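PDB 4HNO: probable endonuclease 4 from Thermotoga maritima, which probably cleaves phosphodiester bonds at apurinic or apyrimidinic sites in DNA during base excision repair, using a cluster of three metal ions. Local coordinates for residues 121-133 against 156-170. Numbering follows the deposited sequence. Where two conformers were deposited one is given.
Sequences EEEGIDRIVRGLN and IGYKLEQLKKIRDLV
I166 packs as a knob among I125, I128, V129 and L132, where the segment axes of helices 121-136 and 160-169 approach to 9.2 Å at a crossing angle of -44°. With I166 CG1 beside the backbone N (chi1 -65°), CG1 faces I125 CG2 at 3.9 Å, while CG2 reaches to within 3.7 Å of L132 CD1. The walls of the hole have partners of their own: I128 meets I156 tip to tip, I128 CD1 to I156 CD1 3.8 Å, and V129 crosses L169 at about a right angle, V129 CG2 to L169 CB 3.7 Å. The polar margin is bridged by water. E121, extended with CG anti to the backbone N (chi1 179°), places OE1 2.7 Å from a water that, in the Q162 conformer described, accepts from Q162 NE2; another water links E121 OE2 to K165 NZ. In that conformer Q162 OE1 accepts from G157 N (2.7 Å) and K159 N on opposite faces of the amide plane. At the far end N133 ND2 donates to a water that donates to L169 O, while N133 OD1 accepts from D171 N. Since I166 and L132 also touch strands 108-115 and 143-147, the arrangement is that of adjacent outer helices packed over the parallel strands of a TIM barrel.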
loop_
_atom_site.group_PDB
_atom_site.type_symbol
_atom_site.label_atom_id
_atom_site.label_comp_id
_atom_site.label_asym_id
_atom_site.label_seq_id
_atom_site.Cartn_x
_atom_site.Cartn_y
_atom_site.Cartn_z
ATOM N N GLU A 121 6.154 8.221 20.196
ATOM C CA GLU A 121 6.593 7.397 19.090
ATOM C C GLU A 121 7.181 6.085 19.557
ATOM O O GLU A 121 6.839 5.044 19.016
ATOM C CB GLU A 121 7.619 8.143 18.230
ATOM C CG GLU A 121 8.131 7.316 17.054
ATOM C CD GLU A 121 9.302 7.962 16.307
ATOM O OE1 GLU A 121 9.316 9.190 16.152
ATOM O OE2 GLU A 121 10.202 7.231 15.854
ATOM N N GLU A 122 8.092 6.111 20.527
ATOM C CA GLU A 122 8.793 4.892 20.914
ATOM C C GLU A 122 7.817 3.874 21.492
ATOM O O GLU A 122 7.848 2.690 21.153
ATOM C CB GLU A 122 9.898 5.198 21.934
ATOM C CG GLU A 122 11.021 6.072 21.407
ATOM C CD GLU A 122 10.705 7.558 21.479
ATOM O OE1 GLU A 122 9.578 7.923 21.882
ATOM O OE2 GLU A 122 11.597 8.366 21.141
ATOM N N GLU A 123 6.943 4.330 22.374
ATOM C CA GLU A 123 5.973 3.454 22.985
ATOM C C GLU A 123 4.969 2.949 21.943
ATOM O O GLU A 123 4.552 1.790 21.981
ATOM C CB GLU A 123 5.231 4.151 24.125
ATOM C CG GLU A 123 6.144 4.654 25.223
ATOM C CD GLU A 123 6.678 6.090 25.024
ATOM O OE1 GLU A 123 6.856 6.552 23.879
ATOM O OE2 GLU A 123 6.936 6.769 26.042
ATOM N N GLY A 124 4.599 3.810 20.999
ATOM C CA GLY A 124 3.708 3.399 19.934
ATOM C C GLY A 124 4.331 2.368 19.022
ATOM O O GLY A 124 3.654 1.399 18.645
ATOM N N ILE A 125 5.603 2.547 18.670
ATOM C CA ILE A 125 6.306 1.541 17.888
ATOM C C ILE A 125 6.295 0.215 18.616
ATOM O O ILE A 125 6.059 -0.827 18.006
ATOM C CB ILE A 125 7.720 2.015 17.532
ATOM C CG1 ILE A 125 7.607 3.084 16.445
ATOM C CG2 ILE A 125 8.612 0.854 17.116
ATOM C CD1 ILE A 125 8.917 3.748 16.092
ATOM N N ASP A 126 6.560 0.221 19.922
ATOM C CA ASP A 126 6.567 -1.039 20.648
ATOM C C ASP A 126 5.186 -1.699 20.612
ATOM O O ASP A 126 5.098 -2.930 20.513
ATOM C CB ASP A 126 7.044 -0.849 22.084
ATOM C CG ASP A 126 8.551 -0.698 22.207
ATOM O OD1 ASP A 126 8.986 -0.214 23.268
ATOM O OD2 ASP A 126 9.284 -1.047 21.265
ATOM N N ARG A 127 4.111 -0.926 20.690
ATOM C CA ARG A 127 2.769 -1.498 20.605
ATOM C C ARG A 127 2.520 -2.087 19.220
ATOM O O ARG A 127 1.878 -3.136 19.105
ATOM C CB ARG A 127 1.686 -0.472 20.961
ATOM C CG ARG A 127 1.633 -0.145 22.450
ATOM C CD ARG A 127 0.416 0.673 22.834
ATOM N NE ARG A 127 0.400 1.995 22.246
ATOM C CZ ARG A 127 0.907 3.086 22.812
ATOM N NH1 ARG A 127 0.793 4.246 22.181
ATOM N NH2 ARG A 127 1.527 3.032 24.000
ATOM N N ILE A 128 2.997 -1.417 18.179
ATOM C CA ILE A 128 2.836 -1.936 16.819
ATOM C C ILE A 128 3.587 -3.264 16.698
ATOM O O ILE A 128 3.065 -4.242 16.163
ATOM C CB ILE A 128 3.327 -0.943 15.780
ATOM C CG1 ILE A 128 2.466 0.314 15.770
ATOM C CG2 ILE A 128 3.323 -1.602 14.390
ATOM C CD1 ILE A 128 3.123 1.469 15.039
ATOM N N VAL A 129 4.824 -3.306 17.175
ATOM C CA VAL A 129 5.613 -4.523 17.140
ATOM C C VAL A 129 4.910 -5.647 17.885
ATOM O O VAL A 129 4.817 -6.778 17.394
ATOM C CB VAL A 129 7.013 -4.268 17.720
ATOM C CG1 VAL A 129 7.775 -5.554 17.924
ATOM C CG2 VAL A 129 7.794 -3.310 16.801
ATOM N N ARG A 130 4.407 -5.346 19.078
ATOM C CA ARG A 130 3.725 -6.364 19.866
ATOM C C ARG A 130 2.519 -6.905 19.090
ATOM O O ARG A 130 2.254 -8.098 19.081
ATOM C CB ARG A 130 3.310 -5.769 21.223
ATOM C CG ARG A 130 2.736 -6.762 22.194
ATOM C CD ARG A 130 2.398 -6.121 23.529
ATOM N NE ARG A 130 2.006 -7.152 24.479
ATOM C CZ ARG A 130 1.845 -6.978 25.781
ATOM N NH1 ARG A 130 2.030 -5.788 26.330
ATOM N NH2 ARG A 130 1.489 -8.007 26.540
ATOM N N GLY A 131 1.773 -6.004 18.468
ATOM C CA GLY A 131 0.611 -6.403 17.694
ATOM C C GLY A 131 0.965 -7.225 16.466
ATOM O O GLY A 131 0.325 -8.255 16.199
ATOM N N LEU A 132 1.975 -6.780 15.729
ATOM C CA LEU A 132 2.435 -7.549 14.586
ATOM C C LEU A 132 2.927 -8.923 15.000
ATOM O O LEU A 132 2.676 -9.899 14.303
ATOM C CB LEU A 132 3.521 -6.802 13.829
ATOM C CG LEU A 132 3.059 -5.562 13.077
ATOM C CD1 LEU A 132 4.260 -4.831 12.499
ATOM C CD2 LEU A 132 2.055 -5.913 11.989
ATOM N N ASN A 133 3.612 -9.017 16.132
ATOM C CA ASN A 133 4.033 -10.332 16.592
ATOM C C ASN A 133 2.830 -11.218 16.892
ATOM O O ASN A 133 2.827 -12.395 16.537
ATOM C CB ASN A 133 4.929 -10.220 17.818
ATOM C CG ASN A 133 6.334 -9.813 17.503
ATOM O OD1 ASN A 133 6.839 -10.052 16.406
ATOM N ND2 ASN A 133 6.990 -9.214 18.483
ATOM N N ILE A 156 2.536 7.287 13.047
ATOM C CA ILE A 156 3.859 6.686 12.943
ATOM C C ILE A 156 4.027 6.180 11.523
ATOM O O ILE A 156 3.127 5.543 10.979
ATOM C CB ILE A 156 4.005 5.542 13.956
ATOM C CG1 ILE A 156 3.885 6.082 15.377
ATOM C CG2 ILE A 156 5.306 4.796 13.744
ATOM C CD1 ILE A 156 3.747 4.996 16.439
ATOM N N GLY A 157 5.186 6.464 10.938
ATOM C CA GLY A 157 5.515 5.990 9.612
ATOM C C GLY A 157 5.629 7.063 8.556
ATOM O O GLY A 157 5.620 6.733 7.370
ATOM N N TYR A 158 5.769 8.333 8.944
ATOM C CA TYR A 158 5.960 9.389 7.959
ATOM C C TYR A 158 7.417 9.474 7.493
ATOM O O TYR A 158 7.687 10.019 6.423
ATOM C CB TYR A 158 5.405 10.732 8.455
ATOM C CG TYR A 158 6.009 11.220 9.751
ATOM C CD1 TYR A 158 7.113 12.051 9.789
ATOM C CD2 TYR A 158 5.455 10.827 10.976
ATOM C CE1 TYR A 158 7.657 12.470 11.028
ATOM C CE2 TYR A 158 5.987 11.237 12.192
ATOM C CZ TYR A 158 7.089 12.032 12.204
ATOM O OH TYR A 158 7.616 12.446 13.393
ATOM N N LYS A 159 8.344 8.942 8.291
ATOM C CA LYS A 159 9.719 8.734 7.850
ATOM C C LYS A 159 9.950 7.247 7.707
ATOM O O LYS A 159 9.532 6.444 8.549
ATOM C CB LYS A 159 10.720 9.309 8.848
ATOM C CG LYS A 159 10.626 10.816 9.028
ATOM C CD LYS A 159 10.861 11.575 7.729
ATOM C CE LYS A 159 10.924 13.072 7.978
ATOM N NZ LYS A 159 9.730 13.594 8.694
ATOM N N LEU A 160 10.675 6.862 6.666
ATOM C CA LEU A 160 10.972 5.451 6.461
ATOM C C LEU A 160 11.741 4.834 7.634
ATOM O O LEU A 160 11.544 3.660 7.939
ATOM C CB LEU A 160 11.718 5.242 5.143
ATOM C CG LEU A 160 10.908 5.593 3.893
ATOM C CD1 LEU A 160 11.778 5.436 2.656
ATOM C CD2 LEU A 160 9.665 4.733 3.752
ATOM N N GLU A 161 12.558 5.633 8.318
ATOM C CA GLU A 161 13.252 5.162 9.507
ATOM C C GLU A 161 12.282 4.550 10.530
ATOM O O GLU A 161 12.645 3.595 11.225
ATOM C CB GLU A 161 14.022 6.321 10.161
ATOM C CG GLU A 161 14.598 6.051 11.518
ATOM C CD GLU A 161 15.732 5.073 11.497
ATOM O OE1 GLU A 161 16.373 4.915 10.432
ATOM O OE2 GLU A 161 16.006 4.478 12.563
ATOM N N GLN A 162 11.096 5.113 10.663
ATOM C CA GLN A 162 10.135 4.596 11.625
ATOM C C GLN A 162 9.652 3.196 11.221
ATOM O O GLN A 162 9.440 2.332 12.070
ATOM C CB GLN A 162 8.965 5.569 11.757
ATOM C CG GLN A 162 9.372 6.888 12.378
ATOM C CD GLN A 162 8.465 8.018 11.989
ATOM O OE1 GLN A 162 7.499 7.845 11.259
ATOM N NE2 GLN A 162 8.839 9.220 12.391
ATOM N N LEU A 163 9.465 2.984 9.918
ATOM C CA LEU A 163 9.085 1.658 9.428
ATOM C C LEU A 163 10.200 0.657 9.705
ATOM O O LEU A 163 9.938 -0.492 10.046
ATOM C CB LEU A 163 8.756 1.678 7.933
ATOM C CG LEU A 163 7.732 2.698 7.484
ATOM C CD1 LEU A 163 7.431 2.493 6.012
ATOM C CD2 LEU A 163 6.448 2.625 8.290
ATOM N N LYS A 164 11.453 1.089 9.531
ATOM C CA LYS A 164 12.593 0.238 9.821
ATOM C C LYS A 164 12.647 -0.113 11.307
ATOM O O LYS A 164 12.926 -1.256 11.674
ATOM C CB LYS A 164 13.888 0.945 9.376
ATOM C CG LYS A 164 15.165 0.230 9.725
ATOM C CD LYS A 164 15.724 0.488 11.119
ATOM C CE LYS A 164 15.966 1.925 11.413
ATOM N NZ LYS A 164 16.878 2.062 12.591
ATOM N N LYS A 165 12.377 0.850 12.177
ATOM C CA LYS A 165 12.418 0.576 13.606
ATOM C C LYS A 165 11.406 -0.512 13.960
ATOM O O LYS A 165 11.696 -1.393 14.763
ATOM C CB LYS A 165 12.166 1.838 14.417
ATOM C CG LYS A 165 13.339 2.796 14.470
ATOM C CD LYS A 165 13.017 4.018 15.330
ATOM C CE LYS A 165 14.233 4.814 15.693
ATOM N NZ LYS A 165 14.749 5.616 14.558
ATOM N N ILE A 166 10.213 -0.427 13.385
ATOM C CA ILE A 166 9.196 -1.447 13.598
ATOM C C ILE A 166 9.671 -2.787 13.053
ATOM O O ILE A 166 9.692 -3.797 13.765
ATOM C CB ILE A 166 7.863 -1.038 12.919
ATOM C CG1 ILE A 166 7.277 0.207 13.553
ATOM C CG2 ILE A 166 6.868 -2.201 12.977
ATOM C CD1 ILE A 166 6.253 0.909 12.672
ATOM N N ARG A 167 10.020 -2.807 11.773
ATOM C CA ARG A 167 10.319 -4.058 11.121
ATOM C C ARG A 167 11.448 -4.793 11.831
ATOM O O ARG A 167 11.403 -6.016 12.017
ATOM C CB ARG A 167 10.684 -3.815 9.659
ATOM C CG ARG A 167 11.112 -5.088 8.963
ATOM C CD ARG A 167 11.230 -4.936 7.445
ATOM N NE ARG A 167 11.541 -6.227 6.911
ATOM C CZ ARG A 167 12.747 -6.737 6.819
ATOM N NH1 ARG A 167 13.804 -5.994 7.044
ATOM N NH2 ARG A 167 12.871 -8.002 6.445
ATOM N N ASP A 168 12.483 -4.059 12.226
ATOM C CA ASP A 168 13.665 -4.698 12.763
ATOM C C ASP A 168 13.411 -5.336 14.140
ATOM O O ASP A 168 14.179 -6.191 14.564
ATOM C CB ASP A 168 14.828 -3.716 12.802
ATOM C CG ASP A 168 15.425 -3.448 11.422
ATOM O OD1 ASP A 168 14.982 -4.078 10.432
ATOM O OD2 ASP A 168 16.339 -2.606 11.342
ATOM N N LEU A 169 12.322 -4.967 14.803
ATOM C CA LEU A 169 11.971 -5.547 16.091
ATOM C C LEU A 169 11.010 -6.729 15.993
ATOM O O LEU A 169 10.855 -7.439 16.974
ATOM C CB LEU A 169 11.350 -4.483 17.002
ATOM C CG LEU A 169 12.333 -3.453 17.563
ATOM C CD1 LEU A 169 11.574 -2.258 18.109
ATOM C CD2 LEU A 169 13.194 -4.084 18.652
ATOM N N VAL A 170 10.342 -6.926 14.865
ATOM C CA VAL A 170 9.341 -7.983 14.734
ATOM C C VAL A 170 10.010 -9.348 14.622
ATOM O O VAL A 170 11.028 -9.497 13.944
ATOM C CB VAL A 170 8.455 -7.687 13.500
ATOM C CG1 VAL A 170 7.553 -8.846 13.109
ATOM C CG2 VAL A 170 7.617 -6.452 13.755
HETATM O O HOH W 1 7.315 10.873 15.578
HETATM O O HOH W 2 12.398 7.378 14.284
HETATM O O HOH W 3 11.207 9.805 14.396
HETATM O O HOH W 4 9.815 -9.131 18.678
#